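Long-range contact in Beta/gamma crystallin 'Greek key' domain-containing protein (Methanosaeta thermophila PT, PDB 5HT7), which binds transition-metal ions, iron(II) among them, through a Greek-key betagamma-crystallin domain: residues G42-Y56 with Y71-S83. Residues are numbered along the deposited sequence; the frame is centred on the assembly and turned at random.
Sequences GVWRLYREPNFQSPY and YGINVIGSMKRIS
Tyr56 is clamped between two aliphatic groups: Ile73 CG1 lies over the ring centre, 3.6 Å from the centroid and 12° off the normal, while Arg48 CG lies against the opposite face. Tyr56 OH bonds to Val75 O at 2.5 Å, a doubtfully short length; Val75 O lies at the ring edge, in its plane. Leu46 fills the hollow beside this clamp; its CD2 meets Ile76 CD1 at 3.5 Å and also touches Ile73 CD1, whereas CD1 meets Met79 CE. Met79, bent at chi3 (-60°), turns CE into the corner formed by Leu46 CD1 and the Trp44 ring, whose face carries Arg81 CB. On the other side of the sheet, Ser78 OG plugs the 48-54 loop, giving its proton to Glu49 O (2.8 Å, in the carbonyl plane) and accepting from Phe52 N at 2.9 Å. Tyr47 O accepts from Gly77 N at 2.8 Å and weakly from Ser78 N at 3.4 Å, so two residues stand opposite one, a classic beta bulge; Gly77 CA comes within 4.1 Å of Glu49 CA. Strands 44-47 and 78-81 run antiparallel at 167°, in the middle of a four-stranded sheet of the Greek-key domain, flanked by 58-60 and 20-21; Trp44 and Met79 pack onto strand 36-39 of the second sheet.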
loop_
_atom_site.group_PDB
_atom_site.type_symbol
_atom_site.label_atom_id
_atom_site.label_comp_id
_atom_site.label_asym_id
_atom_site.label_seq_id
_atom_site.Cartn_x
_atom_site.Cartn_y
_atom_site.Cartn_z
ATOM N N GLY A 42 -5.087 15.913 0.911
ATOM C CA GLY A 42 -6.339 16.386 0.365
ATOM C C GLY A 42 -7.504 16.141 1.297
ATOM O O GLY A 42 -7.354 15.521 2.355
ATOM N N VAL A 43 -8.665 16.639 0.886
ATOM C CA VAL A 43 -9.918 16.451 1.594
ATOM C C VAL A 43 -10.824 15.562 0.752
ATOM O O VAL A 43 -10.970 15.782 -0.452
ATOM C CB VAL A 43 -10.608 17.804 1.889
ATOM C CG1 VAL A 43 -11.991 17.593 2.480
ATOM C CG2 VAL A 43 -9.742 18.636 2.828
ATOM N N TRP A 44 -11.420 14.552 1.383
ATOM C CA TRP A 44 -12.166 13.539 0.642
ATOM C C TRP A 44 -13.654 13.532 0.983
ATOM O O TRP A 44 -14.054 13.741 2.137
ATOM C CB TRP A 44 -11.567 12.151 0.905
ATOM C CG TRP A 44 -10.199 11.958 0.302
ATOM C CD1 TRP A 44 -9.037 12.561 0.684
ATOM C CD2 TRP A 44 -9.863 11.097 -0.787
ATOM N NE1 TRP A 44 -7.996 12.139 -0.112
ATOM C CE2 TRP A 44 -8.479 11.233 -1.020
ATOM C CE3 TRP A 44 -10.598 10.224 -1.592
ATOM C CZ2 TRP A 44 -7.820 10.537 -2.026
ATOM C CZ3 TRP A 44 -9.941 9.539 -2.593
ATOM C CH2 TRP A 44 -8.566 9.693 -2.795
ATOM N N ARG A 45 -14.468 13.279 -0.034
ATOM C CA ARG A 45 -15.890 13.054 0.157
ATOM C C ARG A 45 -16.185 11.571 -0.082
ATOM O O ARG A 45 -15.697 10.979 -1.051
ATOM C CB ARG A 45 -16.708 13.943 -0.790
ATOM C CG ARG A 45 -18.211 13.890 -0.581
ATOM C CD ARG A 45 -18.924 14.940 -1.452
ATOM N NE ARG A 45 -18.402 16.285 -1.201
ATOM C CZ ARG A 45 -18.610 17.339 -1.988
ATOM N NH1 ARG A 45 -19.343 17.225 -3.086
ATOM N NH2 ARG A 45 -18.084 18.515 -1.668
ATOM N N LEU A 46 -16.958 10.977 0.820
ATOM C CA LEU A 46 -17.329 9.564 0.743
ATOM C C LEU A 46 -18.803 9.439 0.400
ATOM O O LEU A 46 -19.604 10.260 0.824
ATOM C CB LEU A 46 -17.051 8.862 2.070
ATOM C CG LEU A 46 -15.648 8.332 2.374
ATOM C CD1 LEU A 46 -14.588 9.391 2.166
ATOM C CD2 LEU A 46 -15.639 7.814 3.810
ATOM N N TYR A 47 -19.162 8.395 -0.340
ATOM C CA TYR A 47 -20.533 8.218 -0.809
ATOM C C TYR A 47 -21.033 6.811 -0.499
ATOM O O TYR A 47 -20.247 5.862 -0.512
ATOM C CB TYR A 47 -20.622 8.461 -2.320
ATOM C CG TYR A 47 -20.063 9.778 -2.816
ATOM C CD1 TYR A 47 -18.683 9.978 -2.937
ATOM C CD2 TYR A 47 -20.915 10.810 -3.212
ATOM C CE1 TYR A 47 -18.172 11.184 -3.406
ATOM C CE2 TYR A 47 -20.417 12.009 -3.684
ATOM C CZ TYR A 47 -19.052 12.188 -3.787
ATOM O OH TYR A 47 -18.562 13.375 -4.261
ATOM N N ARG A 48 -22.336 6.674 -0.253
ATOM C CA ARG A 48 -22.935 5.365 0.023
ATOM C C ARG A 48 -23.032 4.483 -1.211
ATOM O O ARG A 48 -22.931 3.256 -1.112
ATOM C CB ARG A 48 -24.334 5.531 0.618
ATOM C CG ARG A 48 -24.354 6.296 1.916
ATOM C CD ARG A 48 -25.778 6.524 2.398
ATOM N NE ARG A 48 -25.746 7.233 3.667
ATOM C CZ ARG A 48 -25.708 8.553 3.772
ATOM N NH1 ARG A 48 -25.727 9.304 2.677
ATOM N NH2 ARG A 48 -25.656 9.119 4.968
ATOM N N GLU A 49 -23.247 5.110 -2.367
ATOM C CA GLU A 49 -23.479 4.389 -3.614
ATOM C C GLU A 49 -22.320 4.590 -4.589
ATOM O O GLU A 49 -21.544 5.530 -4.443
ATOM C CB GLU A 49 -24.803 4.850 -4.253
ATOM C CG GLU A 49 -26.032 4.478 -3.434
ATOM C CD GLU A 49 -27.332 4.952 -4.057
ATOM O OE1 GLU A 49 -27.297 5.506 -5.179
ATOM O OE2 GLU A 49 -28.392 4.771 -3.419
ATOM N N PRO A 50 -22.207 3.709 -5.592
ATOM C CA PRO A 50 -21.204 3.900 -6.646
ATOM C C PRO A 50 -21.420 5.208 -7.399
ATOM O O PRO A 50 -22.513 5.776 -7.317
ATOM C CB PRO A 50 -21.436 2.707 -7.576
ATOM C CG PRO A 50 -22.101 1.678 -6.729
ATOM C CD PRO A 50 -22.933 2.434 -5.739
ATOM N N ASN A 51 -20.392 5.669 -8.109
ATOM C CA ASN A 51 -20.539 6.766 -9.065
ATOM C C ASN A 51 -20.906 8.078 -8.401
ATOM O O ASN A 51 -21.666 8.885 -8.957
ATOM C CB ASN A 51 -21.576 6.403 -10.126
ATOM C CG ASN A 51 -21.163 5.201 -10.942
ATOM O OD1 ASN A 51 -21.942 4.269 -11.137
ATOM N ND2 ASN A 51 -19.925 5.210 -11.415
ATOM N N PHE A 52 -20.366 8.267 -7.200
ATOM C CA PHE A 52 -20.403 9.540 -6.490
ATOM C C PHE A 52 -21.831 10.009 -6.244
ATOM O O PHE A 52 -22.166 11.172 -6.457
ATOM C CB PHE A 52 -19.588 10.581 -7.269
ATOM C CG PHE A 52 -18.271 10.045 -7.762
ATOM C CD1 PHE A 52 -17.302 9.627 -6.860
ATOM C CD2 PHE A 52 -18.019 9.919 -9.115
ATOM C CE1 PHE A 52 -16.098 9.109 -7.301
ATOM C CE2 PHE A 52 -16.820 9.405 -9.570
ATOM C CZ PHE A 52 -15.851 9.004 -8.660
ATOM N N GLN A 53 -22.657 9.076 -5.777
ATOM C CA GLN A 53 -24.041 9.362 -5.430
ATOM C C GLN A 53 -24.309 9.048 -3.960
ATOM O O GLN A 53 -23.737 8.106 -3.401
ATOM C CB GLN A 53 -24.981 8.578 -6.343
ATOM C CG GLN A 53 -24.896 9.048 -7.810
ATOM C CD GLN A 53 -25.779 8.254 -8.743
ATOM O OE1 GLN A 53 -26.932 7.970 -8.429
ATOM N NE2 GLN A 53 -25.249 7.901 -9.905
ATOM N N SER A 54 -25.164 9.869 -3.352
ATOM C CA SER A 54 -25.531 9.787 -1.941
ATOM C C SER A 54 -24.335 9.956 -1.009
ATOM O O SER A 54 -23.901 8.996 -0.354
ATOM C CB SER A 54 -26.234 8.466 -1.628
ATOM O OG SER A 54 -26.525 8.396 -0.238
ATOM N N PRO A 55 -23.827 11.188 -0.916
ATOM C CA PRO A 55 -22.654 11.473 -0.085
ATOM C C PRO A 55 -22.959 11.472 1.407
ATOM O O PRO A 55 -24.054 11.843 1.823
ATOM C CB PRO A 55 -22.236 12.872 -0.544
ATOM C CG PRO A 55 -23.541 13.517 -0.949
ATOM C CD PRO A 55 -24.388 12.410 -1.529
ATOM N N TYR A 56 -21.991 11.026 2.199
ATOM C CA TYR A 56 -22.014 11.245 3.633
ATOM C C TYR A 56 -21.730 12.719 3.895
ATOM O O TYR A 56 -21.092 13.373 3.082
ATOM C CB TYR A 56 -20.977 10.372 4.328
ATOM C CG TYR A 56 -21.264 8.894 4.291
ATOM C CD1 TYR A 56 -22.147 8.319 5.201
ATOM C CD2 TYR A 56 -20.634 8.066 3.371
ATOM C CE1 TYR A 56 -22.400 6.949 5.188
ATOM C CE2 TYR A 56 -20.879 6.701 3.354
ATOM C CZ TYR A 56 -21.762 6.152 4.266
ATOM O OH TYR A 56 -22.005 4.802 4.246
ATOM N N TYR A 71 -18.519 7.957 12.553
ATOM C CA TYR A 71 -19.031 9.029 11.709
ATOM C C TYR A 71 -20.289 8.585 10.967
ATOM O O TYR A 71 -20.775 9.281 10.076
ATOM C CB TYR A 71 -17.959 9.480 10.707
ATOM C CG TYR A 71 -16.691 9.999 11.351
ATOM C CD1 TYR A 71 -15.675 9.133 11.736
ATOM C CD2 TYR A 71 -16.509 11.356 11.573
ATOM C CE1 TYR A 71 -14.519 9.605 12.326
ATOM C CE2 TYR A 71 -15.358 11.836 12.161
ATOM C CZ TYR A 71 -14.368 10.958 12.534
ATOM O OH TYR A 71 -13.221 11.438 13.114
ATOM N N GLY A 72 -20.803 7.414 11.330
ATOM C CA GLY A 72 -22.004 6.880 10.712
ATOM C C GLY A 72 -21.777 6.261 9.346
ATOM O O GLY A 72 -22.715 6.072 8.566
ATOM N N ILE A 73 -20.524 5.936 9.054
ATOM C CA ILE A 73 -20.177 5.368 7.764
ATOM C C ILE A 73 -19.946 3.881 7.898
ATOM O O ILE A 73 -19.035 3.447 8.613
ATOM C CB ILE A 73 -18.922 6.045 7.180
ATOM C CG1 ILE A 73 -19.185 7.545 6.986
ATOM C CG2 ILE A 73 -18.510 5.368 5.885
ATOM C CD1 ILE A 73 -17.963 8.356 6.678
ATOM N N ASN A 74 -20.769 3.090 7.225
ATOM C CA ASN A 74 -20.608 1.645 7.308
ATOM C C ASN A 74 -20.341 1.029 5.935
ATOM O O ASN A 74 -19.784 -0.065 5.834
ATOM C CB ASN A 74 -21.838 1.008 7.967
ATOM C CG ASN A 74 -21.837 1.166 9.490
ATOM O OD1 ASN A 74 -21.124 0.462 10.203
ATOM N ND2 ASN A 74 -22.627 2.117 9.986
ATOM N N VAL A 75 -20.725 1.742 4.881
ATOM C CA VAL A 75 -20.453 1.288 3.526
ATOM C C VAL A 75 -19.955 2.451 2.670
ATOM O O VAL A 75 -20.427 3.577 2.802
ATOM C CB VAL A 75 -21.700 0.648 2.882
ATOM C CG1 VAL A 75 -22.872 1.615 2.895
ATOM C CG2 VAL A 75 -21.396 0.179 1.463
ATOM N N ILE A 76 -18.973 2.184 1.815
ATOM C CA ILE A 76 -18.459 3.211 0.915
ATOM C C ILE A 76 -18.597 2.724 -0.517
ATOM O O ILE A 76 -17.850 1.852 -0.970
ATOM C CB ILE A 76 -16.981 3.561 1.223
ATOM C CG1 ILE A 76 -16.837 4.013 2.681
ATOM C CG2 ILE A 76 -16.472 4.637 0.266
ATOM C CD1 ILE A 76 -15.402 4.362 3.085
ATOM N N GLY A 77 -19.571 3.267 -1.238
ATOM C CA GLY A 77 -19.773 2.841 -2.604
ATOM C C GLY A 77 -18.797 3.523 -3.541
ATOM O O GLY A 77 -18.460 2.985 -4.594
ATOM N N SER A 78 -18.375 4.725 -3.169
ATOM C CA SER A 78 -17.415 5.485 -3.962
ATOM C C SER A 78 -16.822 6.591 -3.097
ATOM O O SER A 78 -17.350 6.902 -2.023
ATOM C CB SER A 78 -18.075 6.082 -5.216
ATOM O OG SER A 78 -19.151 6.934 -4.868
ATOM N N MET A 79 -15.717 7.171 -3.550
ATOM C CA MET A 79 -15.108 8.292 -2.843
ATOM C C MET A 79 -14.198 9.058 -3.783
ATOM O O MET A 79 -13.685 8.503 -4.750
ATOM C CB MET A 79 -14.327 7.821 -1.609
ATOM C CG MET A 79 -13.304 6.738 -1.888
ATOM S SD MET A 79 -12.632 6.010 -0.369
ATOM C CE MET A 79 -11.918 7.408 0.429
ATOM N N LYS A 80 -14.003 10.337 -3.502
ATOM C CA LYS A 80 -13.173 11.169 -4.364
ATOM C C LYS A 80 -12.600 12.355 -3.604
ATOM O O LYS A 80 -13.196 12.862 -2.652
ATOM C CB LYS A 80 -13.961 11.663 -5.590
ATOM C CG LYS A 80 -14.730 12.962 -5.391
ATOM C CD LYS A 80 -14.967 13.714 -6.720
ATOM C CE LYS A 80 -13.645 14.127 -7.386
ATOM N NZ LYS A 80 -13.746 15.329 -8.289
ATOM N N ARG A 81 -11.421 12.772 -4.036
ATOM C CA ARG A 81 -10.749 13.927 -3.482
ATOM C C ARG A 81 -11.432 15.175 -4.015
ATOM O O ARG A 81 -11.590 15.320 -5.221
ATOM C CB ARG A 81 -9.271 13.900 -3.866
ATOM C CG ARG A 81 -8.407 14.868 -3.106
ATOM C CD ARG A 81 -6.965 14.782 -3.569
ATOM N NE ARG A 81 -6.203 15.918 -3.067
ATOM C CZ ARG A 81 -4.917 16.129 -3.314
ATOM N NH1 ARG A 81 -4.233 15.273 -4.058
ATOM N NH2 ARG A 81 -4.318 17.196 -2.807
ATOM N N ILE A 82 -11.853 16.073 -3.132
ATOM C CA ILE A 82 -12.533 17.278 -3.605
ATOM C C ILE A 82 -11.614 18.494 -3.642
ATOM O O ILE A 82 -11.937 19.510 -4.268
ATOM C CB ILE A 82 -13.773 17.599 -2.750
ATOM C CG1 ILE A 82 -13.411 17.610 -1.269
ATOM C CG2 ILE A 82 -14.882 16.594 -3.029
ATOM C CD1 ILE A 82 -14.605 17.756 -0.352
ATOM N N SER A 83 -10.465 18.385 -2.984
ATOM C CA SER A 83 -9.479 19.456 -2.984
ATOM C C SER A 83 -8.084 18.899 -2.745
ATOM O O SER A 83 -7.919 17.938 -1.993
ATOM C CB SER A 83 -9.812 20.491 -1.913
ATOM O OG SER A 83 -9.547 19.961 -0.626
#